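Local coordinates for protein enoyl-CoA hydratase (Mycobacterium smegmatis, PDB 3PE8) that probably catalyses the reversible hydration of the double bond of enoyl-CoA thioesters, as a zinc-binding member of the crotonase-like family, at residues A[117-122]-A[175-180]; A[96-101]-A[182-187]; A[125-130]-A[155-160]; A[110-115]-A[138-143]; A[8-13]-A[35-40]. All blocks are in the same frame, centred on the assembly; numbering follows the deposited sequence. Where two conformers were deposited one is given.

Contact 1 (A[117-122]-A[175-180])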
# COMPACT_ATOMS: atom_id res chain seq x y z
N LEU A 117 -6.51 13.90 22.27
CA LEU A 117 -7.45 14.99 22.52
C LEU A 117 -8.23 14.74 23.81
O LEU A 117 -8.66 13.59 24.09
CB LEU A 117 -8.45 15.15 21.38
CG LEU A 117 -7.91 15.56 20.01
CD1 LEU A 117 -9.03 15.79 18.98
CD2 LEU A 117 -7.08 16.86 20.14
N ILE A 118 -8.43 15.82 24.56
CA ILE A 118 -9.34 15.88 25.69
C ILE A 118 -10.27 17.05 25.42
O ILE A 118 -9.84 18.07 24.93
CB ILE A 118 -8.58 16.11 26.99
CG1 ILE A 118 -7.59 14.96 27.25
CG2 ILE A 118 -9.58 16.28 28.17
CD1 ILE A 118 -6.52 15.31 28.35
N ALA A 119 -11.56 16.90 25.70
CA ALA A 119 -12.55 17.93 25.39
C ALA A 119 -13.26 18.44 26.61
O ALA A 119 -13.60 17.68 27.48
CB ALA A 119 -13.61 17.39 24.42
N SER A 120 -13.50 19.74 26.63
CA SER A 120 -14.53 20.32 27.47
C SER A 120 -15.92 19.83 27.04
O SER A 120 -16.16 19.52 25.85
CB SER A 120 -14.45 21.85 27.33
OG SER A 120 -15.52 22.47 27.98
N GLU A 121 -16.85 19.82 28.00
CA GLU A 121 -18.25 19.58 27.73
C GLU A 121 -18.76 20.57 26.66
O GLU A 121 -19.71 20.26 25.94
CB GLU A 121 -19.06 19.74 29.03
CG GLU A 121 -18.99 21.18 29.61
CD GLU A 121 -19.36 21.29 31.09
OE1 GLU A 121 -20.11 20.41 31.61
OE2 GLU A 121 -18.89 22.25 31.76
N ASN A 122 -18.11 21.72 26.58
CA ASN A 122 -18.40 22.78 25.58
C ASN A 122 -17.76 22.62 24.22
O ASN A 122 -18.02 23.41 23.29
CB ASN A 122 -17.96 24.13 26.17
CG ASN A 122 -18.78 24.50 27.37
OD1 ASN A 122 -19.91 23.99 27.53
ND2 ASN A 122 -18.26 25.38 28.22
N THR A 175 -10.47 11.38 23.81
CA THR A 175 -10.26 10.33 24.82
C THR A 175 -11.04 10.52 26.13
O THR A 175 -11.23 9.57 26.93
CB THR A 175 -8.79 10.18 25.20
OG1 THR A 175 -8.28 11.36 25.83
CG2 THR A 175 -7.91 9.79 23.97
N GLU A 176 -11.51 11.75 26.36
CA GLU A 176 -12.05 12.15 27.64
C GLU A 176 -12.82 13.46 27.46
O GLU A 176 -12.41 14.31 26.67
CB GLU A 176 -10.89 12.34 28.64
CG GLU A 176 -11.28 12.59 30.05
CD GLU A 176 -10.09 12.69 31.01
OE1 GLU A 176 -8.90 12.71 30.59
OE2 GLU A 176 -10.37 12.80 32.24
N VAL A 177 -13.94 13.57 28.17
CA VAL A 177 -14.75 14.79 28.23
C VAL A 177 -14.87 15.16 29.70
O VAL A 177 -15.24 14.31 30.53
CB VAL A 177 -16.15 14.63 27.63
CG1 VAL A 177 -16.95 15.91 27.85
CG2 VAL A 177 -16.01 14.32 26.14
N VAL A 178 -14.57 16.43 30.00
CA VAL A 178 -14.59 16.95 31.37
C VAL A 178 -15.34 18.28 31.43
O VAL A 178 -15.55 18.93 30.41
CB VAL A 178 -13.17 17.16 31.94
CG1 VAL A 178 -12.40 15.82 31.99
CG2 VAL A 178 -12.39 18.19 31.12
N ALA A 179 -15.74 18.66 32.64
CA ALA A 179 -16.35 19.95 32.85
C ALA A 179 -15.42 21.04 32.32
O ALA A 179 -14.20 20.95 32.42
CB ALA A 179 -16.64 20.19 34.38
N HIS A 180 -16.00 22.11 31.82
CA HIS A 180 -15.18 23.14 31.21
C HIS A 180 -14.07 23.64 32.13
O HIS A 180 -12.91 23.82 31.71
CB HIS A 180 -16.05 24.33 30.78
CG HIS A 180 -15.31 25.35 30.00
ND1 HIS A 180 -14.95 25.14 28.68
CD2 HIS A 180 -14.79 26.55 30.35
CE1 HIS A 180 -14.27 26.19 28.25
NE2 HIS A 180 -14.17 27.07 29.23

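Contact 2 (A[96-101]-A[182-187])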
# COMPACT_ATOMS: atom_id res chain seq x y z
N ILE A 96 -0.90 17.19 23.12
CA ILE A 96 -2.24 16.98 23.68
C ILE A 96 -3.07 18.19 23.28
O ILE A 96 -2.67 19.33 23.55
CB ILE A 96 -2.24 16.90 25.21
CG1 ILE A 96 -1.47 15.68 25.68
CG2 ILE A 96 -3.73 16.87 25.75
CD1 ILE A 96 -1.02 15.77 27.16
N GLY A 97 -4.18 17.96 22.58
CA GLY A 97 -5.12 19.05 22.28
C GLY A 97 -6.16 19.11 23.36
O GLY A 97 -6.87 18.10 23.60
N ALA A 98 -6.29 20.27 24.02
CA ALA A 98 -7.32 20.49 25.05
C ALA A 98 -8.36 21.38 24.39
O ALA A 98 -8.19 22.60 24.26
CB ALA A 98 -6.72 21.14 26.30
N ILE A 99 -9.40 20.73 23.89
CA ILE A 99 -10.39 21.43 23.04
C ILE A 99 -11.44 22.08 23.92
O ILE A 99 -12.31 21.39 24.49
CB ILE A 99 -11.03 20.47 22.05
CG1 ILE A 99 -9.98 19.60 21.31
CG2 ILE A 99 -11.87 21.28 21.03
CD1 ILE A 99 -8.87 20.44 20.60
N ASN A 100 -11.38 23.41 23.99
CA ASN A 100 -12.17 24.20 24.94
C ASN A 100 -13.50 24.71 24.41
O ASN A 100 -14.28 25.28 25.15
CB ASN A 100 -11.34 25.39 25.43
CG ASN A 100 -10.89 26.28 24.28
OD1 ASN A 100 -10.08 25.85 23.44
ND2 ASN A 100 -11.40 27.52 24.22
N GLY A 101 -13.74 24.57 23.11
CA GLY A 101 -14.90 25.12 22.44
C GLY A 101 -14.90 24.63 21.00
O GLY A 101 -14.29 23.59 20.70
N ASP A 182 -12.45 22.21 34.33
CA ASP A 182 -11.47 21.17 34.59
C ASP A 182 -10.62 20.79 33.37
O ASP A 182 -9.82 19.89 33.44
CB ASP A 182 -12.21 19.93 35.06
CG ASP A 182 -12.90 20.13 36.39
OD1 ASP A 182 -12.42 20.98 37.21
OD2 ASP A 182 -13.92 19.41 36.64
N LEU A 183 -10.83 21.47 32.24
CA LEU A 183 -10.19 21.06 30.99
C LEU A 183 -8.66 21.06 31.10
O LEU A 183 -8.02 20.04 30.83
CB LEU A 183 -10.60 21.99 29.84
CG LEU A 183 -9.86 21.70 28.53
CD1 LEU A 183 -10.14 20.30 28.09
CD2 LEU A 183 -10.26 22.74 27.44
N LEU A 184 -8.07 22.19 31.46
CA LEU A 184 -6.60 22.23 31.55
C LEU A 184 -6.08 21.43 32.75
O LEU A 184 -5.02 20.83 32.64
CB LEU A 184 -6.05 23.64 31.51
CG LEU A 184 -5.85 24.25 30.09
CD1 LEU A 184 -4.63 23.64 29.33
CD2 LEU A 184 -7.05 24.16 29.22
N THR A 185 -6.83 21.35 33.84
CA THR A 185 -6.53 20.39 34.91
C THR A 185 -6.37 18.97 34.34
O THR A 185 -5.39 18.25 34.63
CB THR A 185 -7.65 20.41 35.97
OG1 THR A 185 -7.76 21.73 36.47
CG2 THR A 185 -7.33 19.43 37.14
N ALA A 186 -7.33 18.52 33.54
CA ALA A 186 -7.27 17.21 32.97
C ALA A 186 -6.13 16.99 32.03
O ALA A 186 -5.51 15.90 32.00
CB ALA A 186 -8.62 16.86 32.24
N ALA A 187 -5.88 17.99 31.18
CA ALA A 187 -4.77 17.91 30.23
C ALA A 187 -3.44 17.83 30.97
O ALA A 187 -2.56 17.05 30.57
CB ALA A 187 -4.79 19.06 29.29

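Contact 3 (A[125-130]-A[155-160]). With ZN (zinc ion), chain C.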
# COMPACT_ATOMS: atom_id res chain seq x y z
N PHE A 125 -17.34 20.09 17.20
CA PHE A 125 -16.44 19.89 16.06
C PHE A 125 -17.27 19.97 14.78
O PHE A 125 -18.37 19.43 14.72
CB PHE A 125 -15.80 18.50 16.15
CG PHE A 125 -15.03 18.26 17.40
CD1 PHE A 125 -15.64 17.81 18.57
CD2 PHE A 125 -13.67 18.54 17.42
CE1 PHE A 125 -14.86 17.60 19.72
CE2 PHE A 125 -12.93 18.34 18.56
CZ PHE A 125 -13.53 17.91 19.69
N ALA A 126 -16.76 20.68 13.79
CA ALA A 126 -17.47 20.79 12.50
C ALA A 126 -16.54 20.98 11.34
O ALA A 126 -15.45 21.53 11.49
CB ALA A 126 -18.54 21.94 12.55
N ASP A 127 -16.99 20.51 10.18
CA ASP A 127 -16.31 20.70 8.92
C ASP A 127 -17.19 21.51 8.01
O ASP A 127 -18.23 21.01 7.55
CB ASP A 127 -15.97 19.37 8.26
CG ASP A 127 -15.30 19.55 6.92
OD1 ASP A 127 -14.81 20.66 6.68
OD2 ASP A 127 -15.32 18.65 6.07
N THR A 128 -16.83 22.76 7.74
CA THR A 128 -17.61 23.59 6.85
C THR A 128 -16.99 23.79 5.45
O THR A 128 -17.47 24.66 4.70
CB THR A 128 -17.89 24.94 7.48
OG1 THR A 128 -16.67 25.70 7.61
CG2 THR A 128 -18.58 24.76 8.82
N HIS A 129 -15.96 23.00 5.11
CA HIS A 129 -15.27 23.16 3.82
C HIS A 129 -16.26 23.22 2.70
O HIS A 129 -16.17 24.11 1.82
CB HIS A 129 -14.25 22.03 3.53
CG HIS A 129 -12.95 22.13 4.26
ND1 HIS A 129 -12.68 21.42 5.42
CD2 HIS A 129 -11.84 22.88 4.02
CE1 HIS A 129 -11.47 21.72 5.85
NE2 HIS A 129 -10.93 22.58 5.00
N ALA A 130 -17.21 22.30 2.67
CA ALA A 130 -18.14 22.25 1.53
C ALA A 130 -18.99 23.51 1.51
O ALA A 130 -19.14 24.13 0.45
CB ALA A 130 -19.00 21.00 1.56
N ARG A 155 -20.91 12.24 7.20
CA ARG A 155 -22.04 13.01 7.68
C ARG A 155 -21.57 14.43 8.08
O ARG A 155 -22.22 15.42 7.71
CB ARG A 155 -22.75 12.29 8.84
CG ARG A 155 -23.98 13.02 9.34
CD ARG A 155 -24.70 12.20 10.39
NE ARG A 155 -25.69 13.04 11.06
CZ ARG A 155 -26.80 12.62 11.63
NH1 ARG A 155 -27.18 11.36 11.61
NH2 ARG A 155 -27.61 13.52 12.17
N MET A 156 -20.50 14.54 8.86
CA MET A 156 -19.97 15.84 9.24
C MET A 156 -19.64 16.72 8.04
O MET A 156 -20.05 17.88 7.94
CB MET A 156 -18.73 15.67 10.11
CG MET A 156 -19.04 15.18 11.49
SD MET A 156 -17.62 14.85 12.54
CE MET A 156 -17.02 16.54 12.80
N SER A 157 -18.88 16.18 7.11
CA SER A 157 -18.39 16.97 5.97
C SER A 157 -19.49 17.41 5.02
O SER A 157 -19.45 18.50 4.45
CB SER A 157 -17.35 16.20 5.19
OG SER A 157 -16.16 16.09 5.96
N LEU A 158 -20.51 16.56 4.85
CA LEU A 158 -21.55 16.87 3.88
C LEU A 158 -22.68 17.74 4.48
O LEU A 158 -23.31 18.48 3.74
CB LEU A 158 -22.10 15.59 3.28
CG LEU A 158 -21.02 14.70 2.65
CD1 LEU A 158 -21.68 13.39 2.18
CD2 LEU A 158 -20.18 15.47 1.56
N THR A 159 -22.92 17.63 5.79
CA THR A 159 -23.93 18.46 6.47
C THR A 159 -23.38 19.79 6.96
O THR A 159 -24.11 20.78 6.94
CB THR A 159 -24.61 17.76 7.67
OG1 THR A 159 -23.64 17.54 8.70
CG2 THR A 159 -25.34 16.43 7.27
N GLY A 160 -22.13 19.80 7.41
CA GLY A 160 -21.55 20.93 8.11
C GLY A 160 -22.01 21.09 9.55
O GLY A 160 -21.70 22.10 10.19
ZN ZN C . -8.78 23.12 5.76
O HOH W 1 -19.43 19.10 10.40
O HOH W 2 -19.63 21.37 5.12
O HOH W 3 -17.06 19.90 4.26
O HOH W 4 -9.35 25.17 6.49
O HOH W 5 -7.50 23.25 4.39

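Contact 4 (A[110-115]-A[138-143])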
# COMPACT_ATOMS: atom_id res chain seq x y z
N LEU A 110 -6.46 21.20 12.84
CA LEU A 110 -5.48 21.34 13.94
C LEU A 110 -5.71 20.30 15.03
O LEU A 110 -4.77 19.64 15.50
CB LEU A 110 -5.48 22.74 14.55
CG LEU A 110 -4.75 23.89 13.92
CD1 LEU A 110 -4.68 25.01 14.99
CD2 LEU A 110 -3.34 23.56 13.41
N ALA A 111 -6.96 20.09 15.43
CA ALA A 111 -7.27 19.10 16.44
C ALA A 111 -6.86 17.71 15.99
O ALA A 111 -6.35 16.93 16.78
CB ALA A 111 -8.78 19.15 16.82
N LEU A 112 -7.13 17.38 14.72
CA LEU A 112 -6.82 16.09 14.13
C LEU A 112 -5.31 15.79 14.07
O LEU A 112 -4.93 14.63 13.98
CB LEU A 112 -7.46 15.97 12.74
CG LEU A 112 -8.99 15.84 12.75
CD1 LEU A 112 -9.56 16.07 11.31
CD2 LEU A 112 -9.47 14.49 13.28
N TYR A 113 -4.47 16.81 14.05
CA TYR A 113 -3.02 16.62 14.11
C TYR A 113 -2.52 16.20 15.49
O TYR A 113 -1.44 15.63 15.60
CB TYR A 113 -2.27 17.92 13.77
CG TYR A 113 -2.10 18.24 12.32
CD1 TYR A 113 -1.34 17.46 11.50
CD2 TYR A 113 -2.69 19.37 11.78
CE1 TYR A 113 -1.14 17.77 10.16
CE2 TYR A 113 -2.51 19.70 10.45
CZ TYR A 113 -1.75 18.90 9.64
OH TYR A 113 -1.58 19.25 8.31
N CYS A 114 -3.26 16.54 16.53
CA CYS A 114 -2.79 16.22 17.89
C CYS A 114 -2.70 14.72 18.13
O CYS A 114 -3.49 13.96 17.58
CB CYS A 114 -3.69 16.85 18.93
SG CYS A 114 -3.73 18.68 18.91
N ASP A 115 -1.78 14.29 18.98
CA ASP A 115 -1.68 12.89 19.33
C ASP A 115 -2.86 12.41 20.15
O ASP A 115 -3.36 11.30 19.92
CB ASP A 115 -0.39 12.62 20.08
CG ASP A 115 0.84 12.91 19.23
OD1 ASP A 115 0.98 12.26 18.16
OD2 ASP A 115 1.64 13.81 19.60
N TRP A 138 -5.21 20.20 4.79
CA TRP A 138 -4.47 19.89 6.01
C TRP A 138 -4.94 18.58 6.61
O TRP A 138 -4.90 18.38 7.83
CB TRP A 138 -4.62 21.00 7.05
CG TRP A 138 -3.77 22.22 6.86
CD1 TRP A 138 -2.97 22.53 5.80
CD2 TRP A 138 -3.68 23.33 7.78
NE1 TRP A 138 -2.36 23.76 6.00
CE2 TRP A 138 -2.80 24.27 7.20
CE3 TRP A 138 -4.26 23.61 9.02
CZ2 TRP A 138 -2.47 25.47 7.84
CZ3 TRP A 138 -3.95 24.80 9.64
CH2 TRP A 138 -3.06 25.72 9.05
N GLY A 139 -5.35 17.68 5.75
CA GLY A 139 -5.63 16.31 6.15
C GLY A 139 -7.01 15.96 6.64
O GLY A 139 -7.23 14.79 7.01
N LEU A 140 -7.95 16.89 6.61
CA LEU A 140 -9.28 16.56 7.12
C LEU A 140 -9.85 15.30 6.48
O LEU A 140 -10.44 14.45 7.14
CB LEU A 140 -10.24 17.72 6.95
CG LEU A 140 -11.56 17.63 7.72
CD1 LEU A 140 -12.01 18.98 8.15
CD2 LEU A 140 -12.57 16.93 6.77
N SER A 141 -9.73 15.16 5.15
CA SER A 141 -10.41 14.07 4.46
C SER A 141 -9.75 12.70 4.69
O SER A 141 -10.35 11.65 4.41
CB SER A 141 -10.58 14.38 2.97
OG SER A 141 -9.35 14.52 2.29
N VAL A 142 -8.55 12.72 5.25
CA VAL A 142 -7.84 11.52 5.64
C VAL A 142 -8.04 11.23 7.13
O VAL A 142 -8.42 10.12 7.52
CB VAL A 142 -6.35 11.63 5.33
CG1 VAL A 142 -5.60 10.35 5.74
CG2 VAL A 142 -6.21 11.92 3.80
N ARG A 143 -7.79 12.24 7.96
CA ARG A 143 -7.79 12.02 9.39
C ARG A 143 -9.18 12.00 10.04
O ARG A 143 -9.33 11.38 11.09
CB ARG A 143 -6.89 13.02 10.11
CG ARG A 143 -5.44 12.97 9.68
CD ARG A 143 -4.48 13.72 10.62
NE ARG A 143 -3.14 13.57 10.08
CZ ARG A 143 -2.56 14.39 9.20
NH1 ARG A 143 -3.12 15.54 8.86
NH2 ARG A 143 -1.38 14.05 8.67
O HOH W 6 -1.51 17.09 6.81

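Contact 5 (A[8-13]-A[35-40])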
# COMPACT_ATOMS: atom_id res chain seq x y z
N SER A 8 -2.02 42.16 22.73
CA SER A 8 -1.36 40.93 23.30
C SER A 8 -0.84 40.03 22.20
O SER A 8 -1.23 40.15 21.04
CB SER A 8 -2.35 40.17 24.18
N PRO A 9 0.07 39.10 22.55
CA PRO A 9 0.58 38.23 21.50
C PRO A 9 -0.51 37.31 20.98
O PRO A 9 -1.43 36.94 21.74
CB PRO A 9 1.66 37.42 22.19
CG PRO A 9 1.28 37.43 23.61
CD PRO A 9 0.64 38.76 23.86
N VAL A 10 -0.38 36.92 19.73
CA VAL A 10 -1.36 36.02 19.12
C VAL A 10 -1.25 34.59 19.64
O VAL A 10 -2.16 33.81 19.41
CB VAL A 10 -1.28 35.98 17.56
CG1 VAL A 10 -1.69 37.35 16.97
CG2 VAL A 10 0.08 35.46 17.08
N LEU A 11 -0.16 34.25 20.34
CA LEU A 11 0.06 32.91 20.89
C LEU A 11 0.67 33.04 22.27
O LEU A 11 1.73 33.63 22.40
CB LEU A 11 0.99 32.05 20.03
CG LEU A 11 1.07 30.58 20.44
CD1 LEU A 11 -0.18 29.80 20.07
CD2 LEU A 11 2.33 29.94 19.78
N LEU A 12 -0.00 32.55 23.29
CA LEU A 12 0.55 32.56 24.65
C LEU A 12 1.33 31.28 24.88
O LEU A 12 0.93 30.21 24.39
CB LEU A 12 -0.54 32.72 25.69
CG LEU A 12 -1.36 33.99 25.55
CD1 LEU A 12 -2.54 33.96 26.49
CD2 LEU A 12 -0.52 35.23 25.81
N VAL A 13 2.44 31.39 25.61
CA VAL A 13 3.33 30.25 25.87
C VAL A 13 3.64 30.18 27.36
O VAL A 13 4.05 31.17 27.95
CB VAL A 13 4.66 30.36 25.05
CG1 VAL A 13 5.59 29.18 25.31
CG2 VAL A 13 4.40 30.56 23.54
N ALA A 35 -2.23 34.52 8.97
CA ALA A 35 -0.85 34.23 8.57
C ALA A 35 0.10 34.33 9.74
O ALA A 35 0.95 33.47 9.92
CB ALA A 35 -0.42 35.19 7.39
N GLU A 36 -0.03 35.39 10.52
CA GLU A 36 0.81 35.57 11.71
C GLU A 36 0.64 34.46 12.73
O GLU A 36 1.63 33.92 13.23
CB GLU A 36 0.55 36.93 12.38
CG GLU A 36 1.48 37.23 13.55
CD GLU A 36 1.07 38.44 14.38
OE1 GLU A 36 0.01 39.06 14.08
OE2 GLU A 36 1.82 38.76 15.34
N LEU A 37 -0.60 34.08 13.03
CA LEU A 37 -0.80 33.02 14.03
C LEU A 37 -0.29 31.69 13.50
O LEU A 37 0.34 30.92 14.23
CB LEU A 37 -2.25 32.95 14.46
CG LEU A 37 -2.59 31.87 15.48
CD1 LEU A 37 -1.64 31.88 16.72
CD2 LEU A 37 -4.07 32.05 15.91
N ARG A 38 -0.52 31.40 12.21
CA ARG A 38 0.01 30.14 11.65
C ARG A 38 1.52 30.08 11.78
O ARG A 38 2.08 29.11 12.30
CB ARG A 38 -0.42 30.00 10.18
CG ARG A 38 -1.88 29.72 9.97
CD ARG A 38 -2.25 29.44 8.47
NE ARG A 38 -1.75 30.37 7.43
CZ ARG A 38 -2.43 31.39 6.89
NH1 ARG A 38 -3.66 31.70 7.29
NH2 ARG A 38 -1.87 32.14 5.95
N SER A 39 2.20 31.14 11.36
CA SER A 39 3.66 31.22 11.43
C SER A 39 4.15 31.00 12.85
O SER A 39 5.09 30.22 13.12
CB SER A 39 4.14 32.59 10.96
OG SER A 39 5.56 32.70 11.04
N THR A 40 3.54 31.75 13.77
CA THR A 40 3.93 31.74 15.18
C THR A 40 3.67 30.36 15.81
O THR A 40 4.52 29.82 16.54
CB THR A 40 3.20 32.86 15.96
OG1 THR A 40 3.52 34.13 15.36
CG2 THR A 40 3.65 32.90 17.42
O HOH W 7 1.66 38.48 18.32

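Contact 1 (A[117-122]-A[175-180])
The imidazole of His-180 is met at its edge, in the ring plane, by the hydroxyl of Ser-120, OG lying 2.8 Å from ND1; the side chain of Asn-122 crosses that of His-180 at about a right angle, the amide plane turned 34° from the ring. Asp-63 bonds the other ring nitrogen, NE2, so that both nitrogens have partners. This is the end of a parallel pairing between strands 116-120 and 177-178, the latter being an outermost strand of the six-stranded sheet of a crotonase-like fold. Ala-119 sits centrally, its N donating to Glu-176 O at 2.9 Å and its O accepting from Val-178 N at 3.0 Å. Upstream, Leu-117 O is gripped twice by Thr-175, by N and by OG1 from opposite faces of the carbonyl plane. Thr-175 OG1 can do this because it stands between its own backbone N and carbonyl carbon (chi1 64°). The carboxylate of Glu-176 is bound by Arg-189 and by Arg-155 of the second subunit, placing this sheet edge beside a subunit interface. Downstream, in one of its two conformers, the carboxylate of Glu-121 reaches the backbone after the strand: His-180 N meets Glu-121 OE2 at 2.9 Å, nearly straight at hydrogen (172°) but from above the carboxylate plane. Ser-120 OG also accepts from Asn-122 N at 3.0 Å, closing an ST turn.

Contact 2 (A[96-101]-A[182-187])
Ile-96 begins the contact by reaching over Ala-187 of the helix, its CG2 methyl lying 4.3 Å from Ala-187 CB. The other branch of the same side chain carries CD1 to the carbonyl of Ala-187, while Val-190 and Ala-191, a turn further on, continue the helical surface that Ile-96 covers. Two residues along the strand, Ala-98 is the centre of the packing. Its single methyl points at the helix and is met by three side chains: Leu-183 CG at 3.9 Å from Ala-98 CB, Ala-187 CB at 4.1 Å and Leu-184 CD2 at 4.2 Å. With alanine on both sides, strand and helix come close, the axes of the short segments 96-99 and 183-187 approaching to 8.8 Å. The carbonyl of Ala-98 is taken by the hydroxyl of Thr-60 on the next strand. Ile-99 turns its side chain to the other face of the sheet, against Leu-117 and Phe-66. Asn-100, just past the strand, receives the tip of Leu-183: CD2 lies 3.5 Å from both CA and CB of Asn-100. Leu-183 reaches this far because its CG is anti to the backbone N (chi1 174°), which sends the two methyls forward, CD1 to Ala-98 and CD2 to Asn-100. The amide of Asn-100 itself is fixed from outside, ND2 by Asp-63 and OD1 by Gly-61 N. Segment 183-187 runs nearly antiparallel to segment 96-99, at 164°, and its helix covers one face of a largely parallel sheet, the alpha/beta layering characteristic of the crotonase fold.

Contact 3 (A[125-130]-A[155-160])
Asp-127 OD2 accepts from Ser-157 OG, 2.7 Å away on helix 150-159, through its anti lone pair, and the same carboxylate joins the zinc ligand His-129 of this crotonase-like fold to that helix. The other oxygen, OD1, takes two donors from opposite faces of its plane: the ring nitrogen ND1 of His-129 at 2.6 Å, on the syn side, and the backbone N of His-129 at 3.0 Å, which completes an Asx turn. Asp-127 is thus a second-shell residue. It fixes the rotation of the imidazole, whose NE2 binds the zinc ion at 2.3 Å alongside Glu-109 and two waters. Its CG stands anti to the backbone N (chi1 178°), carrying the carboxylate across to the helix. Ser-157 OG has a further partner in Tyr-209 of the third subunit, so the chain that leads to zinc begins at a subunit interface. Ordered water fills in between the backbones: water 1 accepts from Asp-127 N and donates to Met-156 O, and water 3 accepts from Ala-130 N near the carbonyl of Ser-157. At the other end Met-156, bent at its last torsion (chi3 69°), lays its methyl CE against Phe-125, 3.7 Å from the carbonyl O and 4.1 Å from CB. Where the helix ends, Gly-160 with its positive phi brings a backbone C-H to the residue just after the strand: Gly-160 CA lies 3.4 Å from Asp-127 O.

Contact 4 (A[110-115]-A[138-143])
Tyr-113 and Arg-143 meet obliquely, and their torsions decide how. Arg-143 leaves its helix with CG anti to the carbonyl carbon (chi1 -60°) and stays extended to NE, after which chi4 of 90° swings the guanidinium round so that one face takes the tyrosine ring at its rim. The two planes are 36° apart, so this is no flat stack; NH1 comes closest, 3.3 Å from Tyr-113 CE1. A water links their polar ends, 2.6 Å from Tyr-113 OH and accepting from Arg-143 NH1 at 3.0 Å. Tyr-113 in turn has CG anti to its carbonyl carbon, which makes its side chain cross that of Trp-138 at about a right angle and puts OH 3.7 Å from Trp-138 CB. The aliphatic part of Arg-143 serves Leu-112: Leu-112 CB lies 4.0 Å from Arg-143 CB. Further out, Arg-143 CD lies 3.5 Å from Leu-112 O, a carbonyl hydrogen-bonded by Lys-147. Leu-110 and Trp-138 run side by side, pointing the same way, with Leu-110 CD2 at 4.0 Å from Trp-138 CZ3. Gly-139, at the N-cap of its helix, has a positive phi, and its O accepts from the N of both Val-142 and Arg-143. The zinc ligand Glu-109 accepts from the backbone N of both Trp-138 and Leu-140, tying the start of helix 140-148 to helix 106-113. Around the pair, helix 35-50 packs on Leu-110 and Trp-138, helix 199-234 on Val-142, and strand 95-99 on Ala-111 and Cys-114.

Contact 5 (A[8-13]-A[35-40])
Val-10 spreads its two methyls over the first turn of helix 35-50, CG1 lying 3.8 Å from Glu-36 OE1 and CG2 4.0 Å from Leu-37 CD1. The contact packs the start of one outermost strand of the sheet, 11-16, against the helix that follows the beta hairpin 11-16/19-24, at the amino-terminal edge of the crotonase-like fold. Val-10 and Leu-37 slide past each other in opposite directions. The leucine reaches back because its CG stands anti to the backbone N (chi1 179°), which carries CD1 to 3.4 Å from Val-10 O. Glu-36, exposed at the surface, adopts the same first torsion (chi1 -175°) and remains extended, so that its chain crosses the valine obliquely and its carboxylate ends beside the methyls. Its charge is turned to solvent and to water, one molecule accepting from Val-10 N and donating to Glu-36 OE2 at 3.0 Å. Leu-11, the first residue of the strand, is more deeply buried. It passes Thr-40 in the opposite direction, with Leu-11 CB 3.8 Å from Thr-40 CG2, and meets Leu-37 with its CD1. Phe-41 and Ala-44 of the same helix and Leu-24 of the paired strand enclose it further. Thr-40 therefore has two characters: its methyl faces the strand, while its hydroxyl turns back on its own helix. Thr-40 OG1 donates to Glu-36 O at 2.9 Å from above the carbonyl plane, and Thr-40 N reaches that oxygen from the opposite face.

Taken together, the five contacts illustrate how chemistry follows position. Contacts 1, 2 and 5 all reach the six-stranded sheet: contact 1 pairs an edge strand by backbone bonds, contact 2 buries apolar side chains beneath a helix, and contact 5, at the opposite edge and partly exposed, mixes methyls with a water bridge. Contacts 1 and 2 adjoin, strands 95-99 and 116-120 being neighbours. Contacts 3 and 4 are both buried, touch through Leu-140 and flank the zinc ion; there polar groups join the apolar packing, held by neighbours, waters or metal. Contacts 1, 3 and 4 border other subunits, whereas contacts 2 and 5 lie wholly within the chain.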